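PDB 4NNB: OBCA, Oxalate Biosynthetic Component A from Burkholderia glumae, which is a bacterial protein that joins a family-specific N-terminal domain to a TIM-barrel-type domain and holds a magnesium ion. Local coordinates for residues A[120-129]-A[483-491]. Residues are numbered along the deposited sequence; the frame is centred on the assembly and turned at random.
Sequences LAALSNKLAR and ARVPGGVRK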
loop_
_atom_site.group_PDB
_atom_site.type_symbol
_atom_site.label_atom_id
_atom_site.label_comp_id
_atom_site.label_asym_id
_atom_site.label_seq_id
_atom_site.Cartn_x
_atom_site.Cartn_y
_atom_site.Cartn_z
ATOM N N LEU A 120 -23.718 3.924 13.854
ATOM C CA LEU A 120 -22.472 3.185 13.984
ATOM C C LEU A 120 -22.079 3.100 15.447
ATOM O O LEU A 120 -21.416 2.155 15.871
ATOM C CB LEU A 120 -21.359 3.881 13.187
ATOM C CG LEU A 120 -21.449 3.815 11.658
ATOM C CD1 LEU A 120 -20.572 4.889 11.009
ATOM C CD2 LEU A 120 -21.019 2.452 11.187
ATOM N N ALA A 121 -22.489 4.099 16.217
ATOM C CA ALA A 121 -22.118 4.163 17.630
ATOM C C ALA A 121 -22.888 3.126 18.439
ATOM O O ALA A 121 -22.519 2.811 19.569
ATOM C CB ALA A 121 -22.346 5.565 18.185
ATOM N N ALA A 122 -23.953 2.600 17.841
ATOM C CA ALA A 122 -24.774 1.558 18.443
ATOM C C ALA A 122 -24.081 0.195 18.407
ATOM O O ALA A 122 -24.599 -0.789 18.942
ATOM C CB ALA A 122 -26.122 1.486 17.734
ATOM N N LEU A 123 -22.908 0.137 17.779
ATOM C CA LEU A 123 -22.237 -1.135 17.580
ATOM C C LEU A 123 -20.928 -1.220 18.343
ATOM O O LEU A 123 -20.388 -0.210 18.793
ATOM C CB LEU A 123 -21.971 -1.354 16.089
ATOM C CG LEU A 123 -23.180 -1.089 15.198
ATOM C CD1 LEU A 123 -22.788 -1.111 13.731
ATOM C CD2 LEU A 123 -24.240 -2.139 15.479
ATOM N N SER A 124 -20.421 -2.440 18.474
ATOM C CA SER A 124 -19.082 -2.660 18.988
ATOM C C SER A 124 -18.082 -1.968 18.070
ATOM O O SER A 124 -18.348 -1.796 16.871
ATOM C CB SER A 124 -18.779 -4.146 19.012
ATOM O OG SER A 124 -18.860 -4.694 17.711
ATOM N N ASN A 125 -16.940 -1.573 18.626
ATOM C CA ASN A 125 -15.905 -0.930 17.829
ATOM C C ASN A 125 -15.515 -1.771 16.626
ATOM O O ASN A 125 -15.357 -1.251 15.528
ATOM C CB ASN A 125 -14.673 -0.605 18.677
ATOM C CG ASN A 125 -14.872 0.620 19.541
ATOM O OD1 ASN A 125 -15.833 1.370 19.364
ATOM N ND2 ASN A 125 -13.952 0.838 20.479
ATOM N N LYS A 126 -15.384 -3.075 16.830
ATOM C CA LYS A 126 -15.010 -3.966 15.742
ATOM C C LYS A 126 -16.024 -3.989 14.599
ATOM O O LYS A 126 -15.642 -3.965 13.428
ATOM C CB LYS A 126 -14.764 -5.383 16.266
ATOM C CG LYS A 126 -13.302 -5.656 16.610
ATOM C CD LYS A 126 -13.179 -6.761 17.644
ATOM C CE LYS A 126 -12.033 -7.706 17.321
ATOM N NZ LYS A 126 -12.310 -8.486 16.078
ATOM N N LEU A 127 -17.309 -4.052 14.937
ATOM C CA LEU A 127 -18.352 -4.087 13.915
ATOM C C LEU A 127 -18.419 -2.741 13.175
ATOM O O LEU A 127 -18.500 -2.699 11.947
ATOM C CB LEU A 127 -19.711 -4.447 14.538
ATOM C CG LEU A 127 -20.836 -4.678 13.520
ATOM C CD1 LEU A 127 -20.321 -5.470 12.326
ATOM C CD2 LEU A 127 -22.032 -5.393 14.143
ATOM N N ALA A 128 -18.371 -1.647 13.927
ATOM C CA ALA A 128 -18.357 -0.317 13.326
ATOM C C ALA A 128 -17.171 -0.130 12.360
ATOM O O ALA A 128 -17.347 0.404 11.267
ATOM C CB ALA A 128 -18.360 0.763 14.405
ATOM N N ARG A 129 -15.978 -0.581 12.759
ATOM C CA ARG A 129 -14.792 -0.485 11.899
ATOM C C ARG A 129 -14.998 -1.250 10.600
ATOM O O ARG A 129 -14.638 -0.770 9.533
ATOM C CB ARG A 129 -13.535 -1.027 12.597
ATOM C CG ARG A 129 -12.990 -0.167 13.707
ATOM C CD ARG A 129 -11.608 -0.639 14.204
ATOM N NE ARG A 129 -11.322 -0.078 15.523
ATOM C CZ ARG A 129 -11.178 -0.791 16.640
ATOM N NH1 ARG A 129 -11.257 -2.119 16.615
ATOM N NH2 ARG A 129 -10.940 -0.169 17.785
ATOM N N ALA A 483 -10.613 10.097 14.436
ATOM C CA ALA A 483 -11.320 10.072 15.720
ATOM C C ALA A 483 -12.803 10.460 15.613
ATOM O O ALA A 483 -13.591 10.162 16.510
ATOM C CB ALA A 483 -10.601 10.960 16.739
ATOM N N ARG A 484 -13.180 11.111 14.515
ATOM C CA ARG A 484 -14.562 11.549 14.322
ATOM C C ARG A 484 -15.534 10.388 14.149
ATOM O O ARG A 484 -16.715 10.493 14.505
ATOM C CB ARG A 484 -14.658 12.472 13.106
ATOM C CG ARG A 484 -13.766 13.702 13.181
ATOM C CD ARG A 484 -13.774 14.471 11.871
ATOM N NE ARG A 484 -13.326 13.650 10.741
ATOM C CZ ARG A 484 -13.207 14.091 9.490
ATOM N NH1 ARG A 484 -13.484 15.352 9.197
ATOM N NH2 ARG A 484 -12.813 13.268 8.528
ATOM N N VAL A 485 -15.048 9.282 13.589
ATOM C CA VAL A 485 -15.940 8.188 13.200
ATOM C C VAL A 485 -15.862 7.051 14.212
ATOM O O VAL A 485 -14.778 6.743 14.721
ATOM C CB VAL A 485 -15.645 7.702 11.743
ATOM C CG1 VAL A 485 -14.370 6.850 11.684
ATOM C CG2 VAL A 485 -16.836 6.946 11.163
ATOM N N PRO A 486 -17.021 6.459 14.561
ATOM C CA PRO A 486 -16.968 5.304 15.463
ATOM C C PRO A 486 -16.081 4.212 14.882
ATOM O O PRO A 486 -16.070 4.007 13.658
ATOM C CB PRO A 486 -18.428 4.839 15.521
ATOM C CG PRO A 486 -19.215 6.108 15.333
ATOM C CD PRO A 486 -18.402 6.937 14.345
ATOM N N GLY A 487 -15.337 3.532 15.747
ATOM C CA GLY A 487 -14.346 2.566 15.302
ATOM C C GLY A 487 -12.979 3.200 15.071
ATOM O O GLY A 487 -11.952 2.530 15.163
ATOM N N GLY A 488 -12.976 4.489 14.739
ATOM C CA GLY A 488 -11.758 5.283 14.655
ATOM C C GLY A 488 -10.832 5.090 13.456
ATOM O O GLY A 488 -9.771 5.728 13.399
ATOM N N VAL A 489 -11.207 4.217 12.517
ATOM C CA VAL A 489 -10.367 3.914 11.348
ATOM C C VAL A 489 -11.183 3.944 10.052
ATOM O O VAL A 489 -12.356 3.578 10.048
ATOM C CB VAL A 489 -9.688 2.523 11.488
ATOM C CG1 VAL A 489 -8.810 2.187 10.245
ATOM C CG2 VAL A 489 -8.846 2.461 12.759
ATOM N N ARG A 490 -10.566 4.393 8.959
ATOM C CA ARG A 490 -11.213 4.405 7.647
ATOM C C ARG A 490 -10.160 4.329 6.542
ATOM O O ARG A 490 -8.966 4.460 6.811
ATOM C CB ARG A 490 -12.024 5.685 7.458
ATOM C CG ARG A 490 -11.177 6.967 7.574
ATOM C CD ARG A 490 -11.912 8.165 6.981
ATOM N NE ARG A 490 -11.311 9.455 7.321
ATOM C CZ ARG A 490 -10.366 10.049 6.599
ATOM N NH1 ARG A 490 -9.908 9.461 5.499
ATOM N NH2 ARG A 490 -9.868 11.218 6.977
ATOM N N LYS A 491 -10.611 4.128 5.306
ATOM C CA LYS A 491 -9.726 4.173 4.147
ATOM C C LYS A 491 -9.206 5.590 3.964
ATOM O O LYS A 491 -9.961 6.571 4.083
ATOM C CB LYS A 491 -10.458 3.689 2.885
ATOM C CG LYS A 491 -10.661 2.163 2.844
ATOM C CD LYS A 491 -9.312 1.440 2.660
ATOM C CE LYS A 491 -9.363 -0.050 2.962
ATOM N NZ LYS A 491 -9.851 -0.885 1.828
#
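The guanidinium of Arg129 meets Gly487 at its edge and has Asn125 over one face. Arg129 NE gives a hydrogen bond to Gly487 O, 2.7 Å long and bent, with an N-H...O angle of 146°. Arg129 NE lies in the carbonyl plane of Gly487, on a lone pair, while the oxygen sits 15° out of the guanidinium plane. Asn125 CB, one helical turn earlier, lies 3.8 Å above the plane of the Arg129 guanidinium, offset toward the rim. Val489 CG2 approaches obliquely and comes within 4.4 Å of Arg129 CD. Arg129 CG is anti to its own carbonyl carbon (chi1 -72°), and the chain then runs extended to NE. This carries Arg129 CG over the Gly487 backbone, 3.4 Å from Gly487 CA. At the far end Arg129 NH2 forms a salt bridge with Glu414. Bonds at NE and NH2 together limit the rotation of the guanidinium. Gly487 has no side chain, consistent with the close approach of the helix. Its positive phi also suits the third position of the type II turn from Val485 to Gly488, closed by Gly488 N to Val485 O.

Pro486, second in that turn, supplies the apolar half of the contact. Pro486 CG lies 3.8 Å from Leu120 CB. Ala128 CB meets Pro486 CB at 4.2 Å, and Ala121 borders the ring more loosely. Leu120 CD1 reaches on to Val485 CG2. Both Leu120 and Val485 also touch Val132 farther along helix 125-137.

The turn belongs to the connection between the antiparallel strands 479-481 and 489-491. The whole is a beta hairpin whose type II turn, with proline second and glycine third, packs on helices 117-121 and 125-137 of the N-terminal domain.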